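Local coordinates for probable transcriptional regulatory protein, Rv1404 (Mycobacterium tuberculosis, PDB 2NYX), which probably binds DNA and regulates transcription as a member of the MarR family of winged helix-turn-helix proteins, at residues 69-73 with 74-78; 48-51 with 52-56. All blocks are in the same frame, centred on the assembly; numbering follows the deposited sequence.

Contact 1 of 2, residues 69-73 with 74-78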
loop_
_atom_site.group_PDB
_atom_site.type_symbol
_atom_site.label_atom_id
_atom_site.label_comp_id
_atom_site.label_asym_id
_atom_site.label_seq_id
_atom_site.Cartn_x
_atom_site.Cartn_y
_atom_site.Cartn_z
ATOM N N LEU B 69 10.976 2.127 -8.247
ATOM C CA LEU B 69 10.258 1.183 -7.393
ATOM C C LEU B 69 10.907 0.965 -6.025
ATOM O O LEU B 69 10.203 0.706 -5.051
ATOM C CB LEU B 69 10.098 -0.167 -8.078
ATOM C CG LEU B 69 8.800 -0.368 -8.844
ATOM C CD1 LEU B 69 9.020 -1.449 -9.892
ATOM C CD2 LEU B 69 7.644 -0.742 -7.921
ATOM N N GLY B 70 12.237 1.063 -5.966
ATOM C CA GLY B 70 13.001 0.698 -4.777
ATOM C C GLY B 70 13.007 -0.810 -4.588
ATOM O O GLY B 70 13.005 -1.307 -3.465
ATOM N N VAL B 71 12.991 -1.530 -5.705
ATOM C CA VAL B 71 12.974 -2.992 -5.735
ATOM C C VAL B 71 14.209 -3.493 -6.489
ATOM O O VAL B 71 14.735 -2.795 -7.355
ATOM C CB VAL B 71 11.666 -3.514 -6.403
ATOM C CG1 VAL B 71 11.695 -5.024 -6.628
ATOM C CG2 VAL B 71 10.463 -3.136 -5.563
ATOM N N GLN B 72 14.674 -4.690 -6.128
ATOM C CA GLN B 72 15.779 -5.367 -6.804
ATOM C C GLN B 72 15.454 -5.603 -8.290
ATOM O O GLN B 72 14.333 -5.982 -8.611
ATOM C CB GLN B 72 16.097 -6.679 -6.065
ATOM C CG GLN B 72 16.409 -7.890 -6.954
ATOM C CD GLN B 72 16.427 -9.219 -6.187
ATOM O OE1 GLN B 72 15.567 -9.475 -5.326
ATOM N NE2 GLN B 72 17.410 -10.071 -6.499
ATOM N N PRO B 73 16.424 -5.355 -9.198
ATOM C CA PRO B 73 16.196 -5.479 -10.649
ATOM C C PRO B 73 15.691 -6.843 -11.151
ATOM O O PRO B 73 14.827 -6.880 -12.036
ATOM C CB PRO B 73 17.559 -5.131 -11.267
ATOM C CG PRO B 73 18.539 -5.230 -10.158
ATOM C CD PRO B 73 17.799 -4.915 -8.900
ATOM N N SER B 74 16.217 -7.943 -10.610
ATOM C CA SER B 74 15.794 -9.283 -11.047
ATOM C C SER B 74 14.291 -9.455 -10.869
ATOM O O SER B 74 13.589 -9.906 -11.786
ATOM C CB SER B 74 16.524 -10.375 -10.271
ATOM O OG SER B 74 17.900 -10.397 -10.593
ATOM N N ALA B 75 13.819 -9.078 -9.677
ATOM C CA ALA B 75 12.412 -9.121 -9.319
ATOM C C ALA B 75 11.595 -8.157 -10.163
ATOM O O ALA B 75 10.523 -8.515 -10.627
ATOM C CB ALA B 75 12.230 -8.825 -7.840
ATOM N N THR B 76 12.096 -6.941 -10.361
ATOM C CA THR B 76 11.448 -5.973 -11.253
ATOM C C THR B 76 11.245 -6.581 -12.651
ATOM O O THR B 76 10.146 -6.551 -13.206
ATOM C CB THR B 76 12.269 -4.664 -11.379
ATOM O OG1 THR B 76 12.645 -4.202 -10.084
ATOM C CG2 THR B 76 11.459 -3.580 -12.059
ATOM N N GLY B 77 12.313 -7.140 -13.201
ATOM C CA GLY B 77 12.262 -7.764 -14.507
ATOM C C GLY B 77 11.178 -8.812 -14.591
ATOM O O GLY B 77 10.438 -8.849 -15.563
ATOM N N ARG B 78 11.095 -9.658 -13.562
ATOM C CA ARG B 78 10.070 -10.697 -13.469
ATOM C C ARG B 78 8.640 -10.163 -13.411
ATOM O O ARG B 78 7.759 -10.704 -14.075
ATOM C CB ARG B 78 10.338 -11.626 -12.288
ATOM C CG ARG B 78 11.225 -12.811 -12.631
ATOM C CD ARG B 78 11.638 -13.575 -11.395
ATOM N NE ARG B 78 12.668 -12.868 -10.636
ATOM C CZ ARG B 78 12.980 -13.114 -9.370
ATOM N NH1 ARG B 78 12.347 -14.059 -8.690
ATOM N NH2 ARG B 78 13.931 -12.411 -8.775
HETATM O O HOH W 1 18.840 -8.548 -8.881
#

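Contact 2 of 2, residues 48-51 with 52-56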
loop_
_atom_site.group_PDB
_atom_site.type_symbol
_atom_site.label_atom_id
_atom_site.label_comp_id
_atom_site.label_asym_id
_atom_site.label_seq_id
_atom_site.Cartn_x
_atom_site.Cartn_y
_atom_site.Cartn_z
ATOM N N PHE B 48 1.027 -2.934 -9.043
ATOM C CA PHE B 48 0.247 -1.721 -9.261
ATOM C C PHE B 48 1.095 -0.449 -9.234
ATOM O O PHE B 48 0.876 0.458 -10.037
ATOM C CB PHE B 48 -0.941 -1.606 -8.307
ATOM C CG PHE B 48 -1.823 -0.443 -8.628
ATOM C CD1 PHE B 48 -2.658 -0.479 -9.740
ATOM C CD2 PHE B 48 -1.765 0.721 -7.872
ATOM C CE1 PHE B 48 -3.450 0.609 -10.067
ATOM C CE2 PHE B 48 -2.557 1.817 -8.191
ATOM C CZ PHE B 48 -3.399 1.763 -9.287
ATOM N N ARG B 49 2.063 -0.387 -8.324
ATOM C CA ARG B 49 2.994 0.735 -8.261
ATOM C C ARG B 49 3.771 0.909 -9.583
ATOM O O ARG B 49 3.909 2.027 -10.090
ATOM C CB ARG B 49 3.933 0.589 -7.051
ATOM C CG ARG B 49 4.927 1.726 -6.873
ATOM C CD ARG B 49 4.216 3.068 -6.736
ATOM N NE ARG B 49 5.116 4.207 -6.885
ATOM C CZ ARG B 49 4.723 5.478 -6.812
ATOM N NH1 ARG B 49 3.455 5.772 -6.572
ATOM N NH2 ARG B 49 5.594 6.459 -6.966
ATOM N N THR B 50 4.255 -0.200 -10.140
ATOM C CA THR B 50 4.876 -0.226 -11.473
ATOM C C THR B 50 4.022 0.515 -12.495
ATOM O O THR B 50 4.532 1.307 -13.289
ATOM C CB THR B 50 5.096 -1.679 -11.956
ATOM O OG1 THR B 50 5.945 -2.352 -11.034
ATOM C CG2 THR B 50 5.742 -1.729 -13.324
ATOM N N LEU B 51 2.720 0.255 -12.477
ATOM C CA LEU B 51 1.818 0.885 -13.441
ATOM C C LEU B 51 1.724 2.394 -13.226
ATOM O O LEU B 51 1.726 3.148 -14.183
ATOM C CB LEU B 51 0.428 0.244 -13.410
ATOM C CG LEU B 51 0.291 -1.257 -13.674
ATOM C CD1 LEU B 51 -1.158 -1.637 -13.659
ATOM C CD2 LEU B 51 0.913 -1.629 -14.986
ATOM N N VAL B 52 1.673 2.823 -11.969
ATOM C CA VAL B 52 1.573 4.238 -11.644
ATOM C C VAL B 52 2.844 4.969 -12.031
ATOM O O VAL B 52 2.790 6.070 -12.588
ATOM C CB VAL B 52 1.248 4.471 -10.147
ATOM C CG1 VAL B 52 1.285 5.963 -9.811
ATOM C CG2 VAL B 52 -0.114 3.874 -9.817
ATOM N N ILE B 53 3.986 4.353 -11.750
ATOM C CA ILE B 53 5.267 4.924 -12.164
ATOM C C ILE B 53 5.278 5.109 -13.683
ATOM O O ILE B 53 5.733 6.142 -14.187
ATOM C CB ILE B 53 6.460 4.085 -11.666
ATOM C CG1 ILE B 53 6.389 3.935 -10.144
ATOM C CG2 ILE B 53 7.776 4.742 -12.039
ATOM C CD1 ILE B 53 7.594 3.259 -9.518
ATOM N N LEU B 54 4.728 4.137 -14.406
ATOM C CA LEU B 54 4.710 4.221 -15.866
ATOM C C LEU B 54 3.788 5.319 -16.419
ATOM O O LEU B 54 4.124 5.951 -17.433
ATOM C CB LEU B 54 4.483 2.851 -16.528
ATOM C CG LEU B 54 5.693 1.907 -16.453
ATOM C CD1 LEU B 54 5.372 0.545 -17.038
ATOM C CD2 LEU B 54 6.917 2.499 -17.148
ATOM N N SER B 55 2.663 5.576 -15.748
ATOM C CA SER B 55 1.796 6.680 -16.183
ATOM C C SER B 55 2.411 8.040 -15.875
ATOM O O SER B 55 2.244 8.988 -16.647
ATOM C CB SER B 55 0.390 6.573 -15.600
ATOM O OG SER B 55 0.393 6.925 -14.243
ATOM N N ASN B 56 3.143 8.119 -14.762
ATOM C CA ASN B 56 3.896 9.322 -14.390
ATOM C C ASN B 56 5.209 9.563 -15.126
ATOM O O ASN B 56 5.556 10.707 -15.393
ATOM C CB ASN B 56 4.171 9.327 -12.890
ATOM C CG ASN B 56 2.941 9.606 -12.084
ATOM O OD1 ASN B 56 1.966 10.157 -12.599
ATOM N ND2 ASN B 56 2.966 9.230 -10.812
#

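Contact 1 of 2, residues 69-73 with 74-78
Leu69 reaches Thr76 across the turn of a helix-turn-helix unit, between helix 62-69 and helix 73-85, the latter probably the recognition helix, as in other MarR proteins. CD1 of Leu69 lies 3.9 Å from CG2 of Thr76, the two side chains running past each other in opposite directions. Gly70, with positive phi, is the C-prime residue of a Schellman motif that ends helix 62-69, and its carbonyl is hydrogen-bonded to His34 of the second subunit. At Val71, CG1 stands anti to the backbone N (chi1 172°), which sets this one methyl 4.0 Å from CB of Ala75 and 3.7 Å from OG1 of Thr76. Gln72 occupies the N-cap position. Its extended side chain carries NE2 to a water that also bonds OG of Ser74, linking the N-cap side chain to the second residue of the helix. Two donors of Thr76 grip the carbonyl of Gln72: the backbone N at 3.0 Å, nearly straight (166°) and in the carbonyl plane, and OG1 at 2.9 Å from above that plane, 54° out of it. Pro73 begins the helix, and its O accepts the N-H of Gly77 at 2.8 Å.

Contact 2 of 2, residues 48-51 with 52-56
This is a buried local contact between successive turns of helix 45-57 in the MarR-type fold, and four i to i+4 backbone bonds define it. The straightest joins the N of Ile53 to the O of Arg49 at 2.9 Å (172°). The side chains meet at i+3 and i+4 spacings. CG2 of Val52 sits 3.6 Å from CE2 of Phe48, and the same methyl also lies 3.6 Å from the O of Phe48. Arg49 leaves the backbone with CG anti to N and then bends at chi2 (58°), which turns the chain along the helix toward its C-terminal end. NE thereby passes 3.5 Å from CG1 of Ile53, the two side chains crossing at about a right angle, while NH1 lies 3.9 Å from CG1 of Val52. A salt bridge from NH2 to Glu152 holds the far end of the guanidinium. Around the helix, Phe48 and Leu51 pack on helix 107-128, Leu51 and Leu54 meet Leu105 of strand 102-105, Thr50 and Ile53 face helix 62-69, and Val52 touches Arg26 of the second subunit.

How the contacts relate
Read from the N terminus, contact 2 comes first, within helix 45-57, and is complete before contact 1 begins at the end of helix 62-69. The two are in series, neither nested nor crossed, and each is formed by two segments that follow one another without a gap: contact 2 closes helical turns, contact 1 the turn into helix 73-85. Their centres are about 14 Å apart, yet they meet at Leu69. Its CD1 lies 3.4 Å from OG1 of Thr50, and its CD2 packs 3.8 Å from CG of Arg49. Leu69 thus ties helix 45-57 to the helix-turn-helix turn. Both contacts also touch the second subunit, placing this region beside the dimer partner.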